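Local coordinates for butyryl-CoA dehydrogenase (PDB 6CXT), which is a flavoprotein of the acyl-CoA dehydrogenase family that holds flavin-adenine dinucleotide in sites to which more than one subunit contributes, at residues A16-F19 / G20-L23; D272-I275 / S276-Q279; H283-A286 / D287-V290; A317-K320 / L321-E325; S359-F362 / S363-D367. One frame throughout, in Å; residues are numbered along the deposited sequence.

Interaction 1 of 5, residues A16-F19 / G20-L23; sequences ALRF and GKEL
The side chain of Phe-19 points its CG directly opposite the backbone nitrogen (chi1 -180°), while Leu-23 sets its CG opposite its own carbonyl carbon (chi1 -63°); between them these two torsions bring the far end of the aromatic ring to the isobutyl group. Phe-19 CZ and Leu-23 CD2 are 3.9 Å apart, a plain apolar contact bridging the last turn of helix 7-19 and the residues that follow it. Glu-22 reaches the same ring from another direction. Its side chain as a whole crosses that of Phe-19 at about a right angle, with OE1 3.8 Å from Phe-19 CD1 and the carboxylate and ring planes 67° apart, so the acid passes the ring without lying flat on it.

Gly-20 follows helix 7-19, and here Glu-22 N donates to Phe-19 O over 2.9 Å, a bond of the i to i+3 kind in which the donor stands well above the carbonyl plane. A weak bond from Leu-23 N to Gly-20 O (3.3 Å) has the same spacing. Lys-21 bends its chain back along the helix end, placing CE 3.3 Å from Arg-18 O, and a water donates to Leu-17 O (3.0 Å).

Further inward, Ala-16 O is bonded to the hydroxyl of Ser-77, which also takes a weak bond from Gly-20 N. Phe-19 meets the ring of Phe-44 and touches Leu-41 on helix 35-44 and Leu-74 on helix 64-77, while Leu-23 rests on Asn-37 and Ala-40 of helix 35-44.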
# COMPACT_ATOMS: atom_id res chain seq x y z
N ALA B 16 -22.80 27.47 2.28
CA ALA B 16 -21.52 27.07 2.93
C ALA B 16 -20.29 27.29 2.07
O ALA B 16 -19.26 27.78 2.56
CB ALA B 16 -21.59 25.62 3.39
N LEU B 17 -20.36 26.91 0.79
CA LEU B 17 -19.24 27.17 -0.14
C LEU B 17 -18.91 28.64 -0.31
O LEU B 17 -17.74 29.03 -0.36
CB LEU B 17 -19.48 26.55 -1.52
CG LEU B 17 -19.43 25.02 -1.61
CD1 LEU B 17 -19.78 24.61 -3.04
CD2 LEU B 17 -18.09 24.43 -1.18
N ARG B 18 -19.94 29.48 -0.40
CA ARG B 18 -19.71 30.91 -0.50
C ARG B 18 -19.18 31.52 0.81
O ARG B 18 -18.36 32.42 0.79
CB ARG B 18 -21.01 31.63 -0.91
CG ARG B 18 -21.52 31.34 -2.32
CD ARG B 18 -22.97 31.85 -2.54
NE ARG B 18 -23.38 32.89 -1.56
CZ ARG B 18 -24.43 32.83 -0.71
NH1 ARG B 18 -25.26 31.78 -0.72
NH2 ARG B 18 -24.66 33.84 0.13
N PHE B 19 -19.63 31.01 1.95
CA PHE B 19 -19.19 31.54 3.25
C PHE B 19 -17.68 31.48 3.49
O PHE B 19 -17.14 32.44 4.00
CB PHE B 19 -19.98 30.94 4.40
CG PHE B 19 -19.57 31.46 5.74
CD1 PHE B 19 -20.07 32.69 6.21
CD2 PHE B 19 -18.68 30.74 6.55
CE1 PHE B 19 -19.67 33.18 7.46
CE2 PHE B 19 -18.28 31.23 7.79
CZ PHE B 19 -18.79 32.44 8.24
N GLY B 20 -17.00 30.39 3.13
CA GLY B 20 -15.50 30.32 3.18
C GLY B 20 -14.65 31.56 2.90
O GLY B 20 -13.73 31.86 3.68
N LYS B 21 -14.95 32.29 1.82
CA LYS B 21 -14.27 33.56 1.46
C LYS B 21 -14.47 34.73 2.45
O LYS B 21 -13.62 35.62 2.55
CB LYS B 21 -14.69 34.03 0.05
CG LYS B 21 -16.04 34.76 -0.00
CD LYS B 21 -16.54 35.04 -1.41
CE LYS B 21 -17.31 33.85 -1.99
NZ LYS B 21 -18.44 34.24 -2.89
N GLU B 22 -15.59 34.74 3.16
CA GLU B 22 -15.84 35.79 4.14
C GLU B 22 -14.91 35.72 5.35
O GLU B 22 -14.86 36.66 6.15
CB GLU B 22 -17.31 35.77 4.57
CG GLU B 22 -18.21 36.35 3.50
CD GLU B 22 -19.67 36.11 3.79
OE1 GLU B 22 -20.10 36.29 4.95
OE2 GLU B 22 -20.39 35.73 2.84
N LEU B 23 -14.16 34.61 5.47
CA LEU B 23 -13.19 34.48 6.53
C LEU B 23 -11.82 35.00 6.09
O LEU B 23 -11.19 35.74 6.87
CB LEU B 23 -13.13 33.03 7.09
CG LEU B 23 -14.39 32.43 7.77
CD1 LEU B 23 -14.09 31.02 8.25
CD2 LEU B 23 -15.00 33.26 8.89
O HOH W 1 -15.55 31.12 -0.34

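Interaction 2 of 5, residues D272-I275 / S276-Q279; sequences DKTI and SRFQ. With FAD (flavin-adenine dinucleotide), chain D.
One water is gripped from both halves of this turn: it accepts from Lys-273 NZ at 2.9 Å and donates to Arg-277 O at 2.8 Å. The lysine chain bends twice on the way, and its CE lies 3.6 Å from Arg-277 CB and equally near Phe-278 CE1. Two successive backbone bonds, Arg-277 N to Thr-274 O and Phe-278 N to Ile-275 O, each 2.9 Å long, wind the chain into a short 3-10 turn, their donors standing above the carbonyl planes.

Polar side chains of the turn look to other chains. Thr-274 OG1 bonds Glu-15 of the alpha/beta hydrolase fold protein, while Ser-276 OG and Arg-277 NE both bond the C-terminal carboxylate of Leu-380 of the second subunit.

The turn presents Phe-278 to the adenine of flavin-adenine dinucleotide, whose C6A sits 3.5 Å above the ring plane, over its centre. Ile-275 meets the adjoining ribose, CD1 coming within 3.7 Å of the cofactor's O4B. Phe-278 is also the N-cap residue of helix 279-306. The 3-10 turn and this N-cap residue thus line the adenosine end of a cofactor site shared between subunits; Thr-365 and Asp-367 of the fourth subunit bind the same cofactor.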
# COMPACT_ATOMS: atom_id res chain seq x y z
N ASP B 272 7.92 21.24 -21.88
CA ASP B 272 6.93 21.51 -22.95
C ASP B 272 5.65 20.66 -22.92
O ASP B 272 4.90 20.66 -23.91
CB ASP B 272 7.59 21.46 -24.36
CG ASP B 272 8.93 22.24 -24.42
OD1 ASP B 272 9.06 23.32 -23.78
OD2 ASP B 272 9.86 21.78 -25.13
N LYS B 273 5.37 19.96 -21.82
CA LYS B 273 4.02 19.41 -21.59
C LYS B 273 3.53 19.72 -20.17
O LYS B 273 4.34 19.87 -19.28
CB LYS B 273 3.99 17.90 -21.86
CG LYS B 273 4.99 17.08 -21.07
CD LYS B 273 5.48 15.89 -21.88
CE LYS B 273 4.73 14.63 -21.53
NZ LYS B 273 5.10 13.56 -22.49
N THR B 274 2.22 19.78 -19.96
CA THR B 274 1.70 19.88 -18.59
C THR B 274 2.06 18.58 -17.82
O THR B 274 2.15 17.50 -18.41
CB THR B 274 0.20 20.10 -18.59
OG1 THR B 274 -0.44 19.01 -19.32
CG2 THR B 274 -0.09 21.43 -19.30
N ILE B 275 2.28 18.69 -16.52
CA ILE B 275 2.71 17.50 -15.75
C ILE B 275 1.58 16.48 -15.70
O ILE B 275 1.83 15.28 -15.42
CB ILE B 275 3.20 17.88 -14.33
CG1 ILE B 275 2.09 18.63 -13.53
CG2 ILE B 275 4.51 18.68 -14.47
CD1 ILE B 275 2.46 18.82 -12.03
N SER B 276 0.37 16.92 -15.96
CA SER B 276 -0.83 16.03 -16.15
C SER B 276 -0.60 14.96 -17.21
O SER B 276 -1.30 13.96 -17.24
CB SER B 276 -2.10 16.82 -16.49
OG SER B 276 -1.97 17.33 -17.83
N ARG B 277 0.38 15.18 -18.08
CA ARG B 277 0.63 14.21 -19.13
C ARG B 277 1.51 13.05 -18.64
O ARG B 277 1.68 12.07 -19.35
CB ARG B 277 1.31 14.91 -20.33
CG ARG B 277 0.34 15.76 -21.16
CD ARG B 277 -0.59 14.79 -21.91
NE ARG B 277 -1.52 15.44 -22.82
CZ ARG B 277 -1.23 15.93 -24.05
NH1 ARG B 277 0.00 15.87 -24.55
NH2 ARG B 277 -2.21 16.48 -24.77
N PHE B 278 2.08 13.16 -17.44
CA PHE B 278 2.83 12.02 -16.90
C PHE B 278 1.87 11.20 -16.06
O PHE B 278 1.28 11.74 -15.11
CB PHE B 278 3.99 12.51 -16.02
CG PHE B 278 4.95 13.40 -16.78
CD1 PHE B 278 5.69 12.88 -17.84
CD2 PHE B 278 5.10 14.76 -16.41
CE1 PHE B 278 6.57 13.72 -18.56
CE2 PHE B 278 5.98 15.60 -17.13
CZ PHE B 278 6.71 15.07 -18.20
N GLN B 279 1.77 9.90 -16.35
CA GLN B 279 0.83 9.05 -15.55
C GLN B 279 1.26 8.93 -14.09
O GLN B 279 0.41 8.73 -13.25
CB GLN B 279 0.67 7.64 -16.18
CG GLN B 279 -0.14 7.75 -17.45
CD GLN B 279 -0.29 6.43 -18.18
OE1 GLN B 279 -1.27 6.27 -18.94
NE2 GLN B 279 0.56 5.48 -17.89
PA FAD D . 8.01 19.70 -10.85
O1A FAD D . 9.25 19.25 -11.61
O2A FAD D . 7.10 20.84 -11.28
O5B FAD D . 7.13 18.37 -10.54
C5B FAD D . 5.78 18.44 -10.02
C4B FAD D . 5.26 16.99 -10.07
O4B FAD D . 5.31 16.50 -11.44
C3B FAD D . 6.12 16.05 -9.23
O3B FAD D . 5.20 15.08 -8.73
C2B FAD D . 7.01 15.37 -10.29
O2B FAD D . 7.56 14.09 -9.87
C1B FAD D . 6.05 15.30 -11.52
N9A FAD D . 6.86 15.16 -12.75
C8A FAD D . 7.64 16.11 -13.34
N7A FAD D . 8.32 15.56 -14.41
C5A FAD D . 7.99 14.24 -14.48
C6A FAD D . 8.32 13.07 -15.34
N6A FAD D . 9.21 13.17 -16.39
N1A FAD D . 7.72 11.88 -15.03
C2A FAD D . 6.85 11.72 -13.98
N3A FAD D . 6.50 12.76 -13.18
C4A FAD D . 7.03 14.00 -13.37
N1 FAD D . 17.19 22.67 -6.29
C2 FAD D . 18.48 23.14 -6.48
O2 FAD D . 18.79 23.45 -7.67
N3 FAD D . 19.39 23.28 -5.48
C4 FAD D . 19.06 23.03 -4.20
O4 FAD D . 19.89 23.17 -3.30
C4X FAD D . 17.67 22.53 -3.90
N5 FAD D . 17.23 22.27 -2.65
C5X FAD D . 15.95 21.89 -2.37
C6 FAD D . 15.60 21.65 -1.02
C7 FAD D . 14.27 21.27 -0.71
C7M FAD D . 13.89 21.06 0.73
C8 FAD D . 13.28 21.11 -1.79
C8M FAD D . 11.88 20.69 -1.47
C9 FAD D . 13.63 21.31 -3.14
C9A FAD D . 14.96 21.69 -3.45
N10 FAD D . 15.37 21.94 -4.80
C10 FAD D . 16.73 22.37 -5.04
C1' FAD D . 14.45 21.81 -5.92
C2' FAD D . 14.20 20.31 -6.19
O2' FAD D . 15.33 19.63 -6.77
C3' FAD D . 12.93 20.19 -7.01
O3' FAD D . 11.85 20.62 -6.16
C4' FAD D . 12.63 18.84 -7.70
O4' FAD D . 13.61 18.59 -8.76
C5' FAD D . 11.23 18.83 -8.33
O5' FAD D . 11.10 20.01 -9.14
P FAD D . 9.82 20.91 -8.97
O1P FAD D . 9.87 22.07 -9.97
O2P FAD D . 9.60 21.34 -7.53
O3P FAD D . 8.54 20.03 -9.36
O HOH W 2 3.89 11.48 -20.90

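Interaction 3 of 5, residues H283-A286 / D287-V290; sequences HRIA and DMGV
Met-288 starts back along the helix toward Ile-285 and Arg-284. CB lies 3.4 Å from Ile-285 O; CG, set opposite the methionine's own carbonyl carbon (chi1 -65°), comes equally close to Arg-284 O; SD then passes beside Ile-285, 4.1 Å from its CA and 4.4 Å from its CG1. A bend at chi3 (68°) carries the CE methyl away from the earlier turn, and the side chain packs on Ser-330, Asp-333 and Ser-334 of helix 313-338 and on Cys-261 of helix 248-267.

This is the ordinary alpha-helical pattern, here in helix 279-306 of the helical C-terminal domain typical of acyl-CoA dehydrogenases. Four consecutive amides, from Asp-287 to Val-290, bond the carbonyls of His-283 to Ala-286, four residues back. The bond from Met-288 N to Arg-284 O (3.0 Å) arrives nearly along the C=O axis, and the one from Val-290 N to Ala-286 O (2.9 Å) lies in the carbonyl plane.

On another side of the helix, Asp-287 forms a salt bridge through OD1 with Arg-370 of the second subunit; its OD2 is merely near His-283 O, at 3.6 Å. His-283 NE2 bonds Glu-371 of that same subunit. Val-290 CG2 approaches Ala-286 O to 3.2 Å, and its side chain packs on Leu-321 of the second subunit.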
# COMPACT_ATOMS: atom_id res chain seq x y z
N HIS B 283 -2.22 9.59 -12.65
CA HIS B 283 -2.84 8.37 -11.99
C HIS B 283 -2.85 8.52 -10.48
O HIS B 283 -3.79 8.07 -9.84
CB HIS B 283 -2.15 7.11 -12.45
CG HIS B 283 -2.53 6.76 -13.85
ND1 HIS B 283 -2.55 5.47 -14.34
CD2 HIS B 283 -3.02 7.56 -14.84
CE1 HIS B 283 -2.96 5.49 -15.60
NE2 HIS B 283 -3.29 6.73 -15.91
N ARG B 284 -1.84 9.24 -10.03
CA ARG B 284 -1.87 9.67 -8.57
C ARG B 284 -3.15 10.56 -8.18
O ARG B 284 -3.96 10.32 -7.27
CB ARG B 284 -0.60 10.46 -8.23
CG ARG B 284 -0.42 10.83 -6.78
CD ARG B 284 1.01 11.26 -6.44
NE ARG B 284 2.04 10.23 -6.51
CZ ARG B 284 2.17 9.17 -5.69
NH1 ARG B 284 1.38 8.98 -4.68
NH2 ARG B 284 3.14 8.29 -5.88
N ILE B 285 -3.38 11.50 -9.11
CA ILE B 285 -4.59 12.33 -8.94
C ILE B 285 -5.87 11.51 -9.10
O ILE B 285 -6.88 11.74 -8.35
CB ILE B 285 -4.55 13.58 -9.88
CG1 ILE B 285 -3.35 14.43 -9.46
CG2 ILE B 285 -5.83 14.43 -9.76
CD1 ILE B 285 -3.04 15.60 -10.42
N ALA B 286 -5.88 10.57 -10.05
CA ALA B 286 -7.04 9.73 -10.22
C ALA B 286 -7.36 8.98 -8.89
O ALA B 286 -8.49 8.92 -8.45
CB ALA B 286 -6.80 8.70 -11.32
N ASP B 287 -6.32 8.49 -8.24
CA ASP B 287 -6.53 7.77 -6.97
C ASP B 287 -6.97 8.71 -5.86
O ASP B 287 -7.72 8.28 -4.98
CB ASP B 287 -5.26 7.02 -6.54
CG ASP B 287 -4.98 5.78 -7.37
OD1 ASP B 287 -5.89 5.21 -8.02
OD2 ASP B 287 -3.76 5.39 -7.42
N MET B 288 -6.53 9.97 -5.86
CA MET B 288 -7.10 10.94 -4.90
C MET B 288 -8.60 11.07 -5.16
O MET B 288 -9.42 11.14 -4.22
CB MET B 288 -6.43 12.32 -5.06
CG MET B 288 -4.95 12.35 -4.71
SD MET B 288 -4.18 13.95 -5.16
CE MET B 288 -5.00 15.01 -3.98
N GLY B 289 -8.99 11.11 -6.44
CA GLY B 289 -10.44 11.25 -6.76
C GLY B 289 -11.22 10.00 -6.31
O GLY B 289 -12.33 10.10 -5.76
N VAL B 290 -10.63 8.85 -6.53
CA VAL B 290 -11.27 7.58 -6.12
C VAL B 290 -11.47 7.54 -4.58
O VAL B 290 -12.59 7.28 -4.07
CB VAL B 290 -10.45 6.37 -6.58
CG1 VAL B 290 -11.06 5.05 -6.01
CG2 VAL B 290 -10.39 6.33 -8.14

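Interaction 4 of 5, residues A317-K320 / L321-E325; sequences AMSK and LAISE
Residues 317-320 and 321-325 are successive turns of one uninterrupted alpha-helix, joined by four backbone bonds of the i to i+4 kind. Leu-321 N donates to Ala-317 O, Ala-322 N to Met-318 O, Ile-323 N to Ser-319 O at 2.8 Å, and Ser-324 N to Lys-320 O at 3.0 Å. All four donors are tilted moderately from their carbonyl planes, and the bonds are fairly straight.

Ser-324 adds a side chain to this network. Its OG sits between the backbone nitrogen and the carbonyl carbon (chi1 58°), which turns the hydroxyl back over the previous turn, 2.7 Å from Lys-320 O and 3.1 Å from Leu-321 O; its single proton could serve either carbonyl. The same oxygen accepts from a water at 2.7 Å, and that water accepts a hydrogen bond from Lys-320 NZ at 2.8 Å, so the lysine and the serine are linked through solvent.

Helix 313-338 belongs to the helical bundle of the acyl-CoA dehydrogenase C-terminal domain. Ile-323 faces into this bundle: CG1 lies 3.1 Å from Ser-319 O, and the side chain packs on Ala-295 of helix 279-306 and on Phe-250, Val-251 and Met-254 of helix 248-267.

Lys-320 bends at chi2 and then extends, carrying its amine off the helix. The carbonyls of Ser-359, Phe-362 and Gly-364 and the water surround NZ, one more acceptor than it has N-H groups, with Gly-364 O the strongest partner. Such a setting would be expected to stabilise the positive charge of this buried lysine. Glu-325 in turn holds Ser-366 through OE2 and, through OE1, forms a salt bridge with Arg-336 of the fourth subunit.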
# COMPACT_ATOMS: atom_id res chain seq x y z
N ALA B 317 -17.55 4.15 12.32
CA ALA B 317 -16.15 3.87 12.48
C ALA B 317 -15.47 3.69 11.07
O ALA B 317 -14.34 4.14 10.88
CB ALA B 317 -15.95 2.60 13.31
N MET B 318 -16.15 3.00 10.13
CA MET B 318 -15.57 2.87 8.78
C MET B 318 -15.38 4.24 8.13
O MET B 318 -14.35 4.48 7.48
CB MET B 318 -16.46 1.97 7.90
CG MET B 318 -16.42 0.51 8.35
SD MET B 318 -17.30 -0.44 7.08
CE MET B 318 -16.82 -2.07 7.66
N SER B 319 -16.34 5.14 8.28
CA SER B 319 -16.27 6.45 7.68
C SER B 319 -15.15 7.27 8.27
O SER B 319 -14.35 7.91 7.52
CB SER B 319 -17.60 7.15 7.87
OG SER B 319 -17.59 8.46 7.36
N LYS B 320 -15.06 7.26 9.62
CA LYS B 320 -14.00 8.03 10.33
C LYS B 320 -12.63 7.53 9.81
O LYS B 320 -11.71 8.33 9.49
CB LYS B 320 -14.09 7.74 11.86
CG LYS B 320 -13.25 8.68 12.73
CD LYS B 320 -11.75 8.42 12.73
CE LYS B 320 -11.09 9.07 13.93
NZ LYS B 320 -9.59 8.92 14.02
N LEU B 321 -12.47 6.21 9.79
CA LEU B 321 -11.21 5.60 9.35
C LEU B 321 -10.92 5.98 7.88
O LEU B 321 -9.82 6.44 7.58
CB LEU B 321 -11.31 4.07 9.49
CG LEU B 321 -10.11 3.23 9.04
CD1 LEU B 321 -8.91 3.61 9.89
CD2 LEU B 321 -10.48 1.72 9.15
N ALA B 322 -11.88 5.77 7.00
CA ALA B 322 -11.63 5.98 5.57
C ALA B 322 -11.33 7.46 5.32
O ALA B 322 -10.43 7.77 4.52
CB ALA B 322 -12.83 5.53 4.75
N ILE B 323 -12.10 8.37 5.95
CA ILE B 323 -11.90 9.81 5.72
C ILE B 323 -10.51 10.24 6.20
O ILE B 323 -9.76 10.94 5.47
CB ILE B 323 -13.00 10.67 6.43
CG1 ILE B 323 -14.34 10.46 5.71
CG2 ILE B 323 -12.63 12.18 6.42
CD1 ILE B 323 -15.54 10.96 6.52
N SER B 324 -10.17 9.83 7.43
CA SER B 324 -8.96 10.34 8.04
C SER B 324 -7.74 9.72 7.28
O SER B 324 -6.76 10.43 6.98
CB SER B 324 -8.91 9.99 9.55
OG SER B 324 -8.98 8.56 9.72
N GLU B 325 -7.84 8.44 6.92
CA GLU B 325 -6.74 7.81 6.13
C GLU B 325 -6.61 8.42 4.72
O GLU B 325 -5.48 8.67 4.24
CB GLU B 325 -6.82 6.26 6.10
CG GLU B 325 -6.68 5.66 7.52
CD GLU B 325 -5.29 5.80 8.13
OE1 GLU B 325 -4.30 6.18 7.43
OE2 GLU B 325 -5.11 5.49 9.37
O HOH W 3 -8.73 7.19 12.02

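Interaction 5 of 5, residues S359-F362 / S363-D367; sequences SVLF and SGTSD. With FAD (flavin-adenine dinucleotide), chain C.
The ring of Phe-362 has Ser-359 CA over one face, 3.4 Å above the plane and displaced toward the rim, and two neighbours at its edge. One is Ser-363 OG, in the ring plane and 3.4 Å from CD1; the other is the flavin methyl C7M, 3.6 Å from CD2. The phenyl ring also meets that of Phe-85. The hydroxyl at the edge is itself bonded to Glu-242.

Beyond this aromatic corner the chain folds back on itself. Ser-366 N donates to Val-360 O at 3.1 Å, and Thr-365 CA makes a C-H...O contact with the same oxygen. Gly-364 takes up backbone angles that a side chain would find hard to tolerate. The loop is part of the flavin-binding site of the acyl-CoA dehydrogenase fold, and it ends in the N-cap of helix 366-377: Thr-365 OG1 receives a weak bond from Ile-368 N.

That hydroxyl lies between the backbone nitrogen and the carbonyl carbon (chi1 71°), a setting from which it donates to the cofactor's ribose oxygen O2B at 2.6 Å. O2B in turn donates to Asp-367 OD2 at 2.7 Å, so two side chains fix one ribose hydroxyl, one donating a hydrogen bond and the other accepting one. The backbone serves the second ligand of the site, the pyrrole-2-carbothioate ligand (FK4), whose O25 takes a hydrogen bond from Ser-363 N.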
# COMPACT_ATOMS: atom_id res chain seq x y z
N SER B 359 -6.10 13.88 12.39
CA SER B 359 -7.40 13.24 12.17
C SER B 359 -7.36 11.69 12.34
O SER B 359 -8.42 11.10 12.61
CB SER B 359 -8.01 13.61 10.83
OG SER B 359 -7.37 12.82 9.80
N VAL B 360 -6.19 11.06 12.16
CA VAL B 360 -6.02 9.59 12.43
C VAL B 360 -5.73 9.28 13.94
O VAL B 360 -5.56 8.10 14.30
CB VAL B 360 -4.94 8.91 11.57
CG1 VAL B 360 -5.31 9.11 10.08
CG2 VAL B 360 -3.55 9.53 11.82
N LEU B 361 -5.66 10.32 14.76
CA LEU B 361 -5.45 10.15 16.22
C LEU B 361 -6.69 10.52 17.03
O LEU B 361 -7.17 9.67 17.81
CB LEU B 361 -4.29 11.03 16.68
CG LEU B 361 -2.97 10.72 15.97
CD1 LEU B 361 -1.93 11.71 16.44
CD2 LEU B 361 -2.49 9.24 16.16
N PHE B 362 -7.23 11.73 16.84
CA PHE B 362 -8.34 12.20 17.70
C PHE B 362 -9.64 11.47 17.34
O PHE B 362 -9.77 10.92 16.24
CB PHE B 362 -8.49 13.74 17.73
CG PHE B 362 -8.68 14.37 16.38
CD1 PHE B 362 -9.86 14.17 15.61
CD2 PHE B 362 -7.69 15.24 15.89
CE1 PHE B 362 -10.03 14.80 14.37
CE2 PHE B 362 -7.85 15.86 14.64
CZ PHE B 362 -9.01 15.66 13.90
N SER B 363 -10.59 11.45 18.28
CA SER B 363 -11.82 10.69 18.14
C SER B 363 -11.59 9.16 18.09
O SER B 363 -12.43 8.44 17.63
CB SER B 363 -12.68 11.14 16.95
OG SER B 363 -12.62 12.55 16.80
N GLY B 364 -10.47 8.70 18.61
CA GLY B 364 -10.06 7.28 18.53
C GLY B 364 -9.10 7.06 17.36
O GLY B 364 -9.45 7.41 16.22
N THR B 365 -7.95 6.49 17.61
CA THR B 365 -6.99 6.27 16.52
C THR B 365 -7.55 5.30 15.46
O THR B 365 -8.56 4.56 15.70
CB THR B 365 -5.66 5.68 16.98
OG1 THR B 365 -5.87 4.30 17.38
CG2 THR B 365 -5.04 6.52 18.15
N SER B 366 -6.86 5.25 14.30
CA SER B 366 -7.28 4.28 13.28
C SER B 366 -7.33 2.86 13.86
O SER B 366 -8.15 2.05 13.46
CB SER B 366 -6.23 4.38 12.11
OG SER B 366 -6.41 5.73 11.59
N ASP B 367 -6.37 2.52 14.73
CA ASP B 367 -6.35 1.16 15.32
C ASP B 367 -7.61 0.91 16.12
O ASP B 367 -8.14 -0.20 16.07
CB ASP B 367 -5.12 0.97 16.18
CG ASP B 367 -3.83 1.21 15.39
OD1 ASP B 367 -3.75 0.71 14.22
OD2 ASP B 367 -2.91 1.88 15.92
PA FAD C . -2.30 5.67 23.08
O1A FAD C . -3.72 5.28 23.43
O2A FAD C . -1.13 5.66 24.05
O5B FAD C . -1.90 4.85 21.73
C5B FAD C . -0.55 4.81 21.22
C4B FAD C . -0.58 3.77 20.08
O4B FAD C . -1.03 2.49 20.60
C3B FAD C . -1.56 4.18 18.99
O3B FAD C . -0.97 3.69 17.78
C2B FAD C . -2.80 3.32 19.30
O2B FAD C . -3.68 3.11 18.17
C1B FAD C . -2.15 2.02 19.87
N9A FAD C . -3.15 1.30 20.69
C8A FAD C . -3.63 1.66 21.91
N7A FAD C . -4.63 0.79 22.29
C5A FAD C . -4.81 -0.12 21.29
C6A FAD C . -5.66 -1.30 21.01
N6A FAD C . -6.63 -1.72 21.91
N1A FAD C . -5.48 -1.94 19.82
C2A FAD C . -4.56 -1.55 18.88
N3A FAD C . -3.74 -0.50 19.09
C4A FAD C . -3.82 0.24 20.23
N1 FAD C . -8.93 13.98 23.96
C2 FAD C . -9.99 14.54 24.65
O2 FAD C . -10.36 13.94 25.69
N3 FAD C . -10.61 15.70 24.27
C4 FAD C . -10.17 16.40 23.21
O4 FAD C . -10.74 17.45 22.89
C4X FAD C . -9.02 15.86 22.41
N5 FAD C . -8.49 16.50 21.34
C5X FAD C . -7.41 16.05 20.66
C6 FAD C . -6.93 16.81 19.56
C7 FAD C . -5.79 16.36 18.86
C7M FAD C . -5.27 17.19 17.71
C8 FAD C . -5.11 15.11 19.25
C8M FAD C . -3.92 14.63 18.50
C9 FAD C . -5.60 14.33 20.32
C9A FAD C . -6.74 14.78 21.03
N10 FAD C . -7.26 14.05 22.15
C10 FAD C . -8.40 14.58 22.85
C1' FAD C . -6.65 12.81 22.61
C2' FAD C . -6.99 11.68 21.62
O2' FAD C . -8.37 11.26 21.67
C3' FAD C . -6.00 10.55 21.83
O3' FAD C . -4.71 11.05 21.43
C4' FAD C . -6.32 9.17 21.21
O4' FAD C . -7.49 8.58 21.87
C5' FAD C . -5.14 8.21 21.36
O5' FAD C . -4.74 8.21 22.74
P FAD C . -3.22 8.39 23.09
O1P FAD C . -3.03 8.30 24.61
O2P FAD C . -2.61 9.64 22.46
O3P FAD C . -2.41 7.16 22.46

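From the N terminus, interaction 1 lies at the end of helix 7-19 in the N-terminal part of the chain and touches none of the others. The remaining four lie in the C-terminal part and follow in series; each joins adjoining residues, so none nests or crosses. Interaction 2 turns from strand 273-274 into helix 279-306, whose early turns hold interaction 3, the centres about 15 Å apart. Interaction 4 lies on the next helix, 313-338, and interaction 5 closes the loop between helices 351-359 and 366-377. These last two touch, joining helix 313-338 to the loop and to the start of helix 366-377. Interactions 2 and 5 touch two different copies of the cofactor, as different contributions to the same kind of shared site.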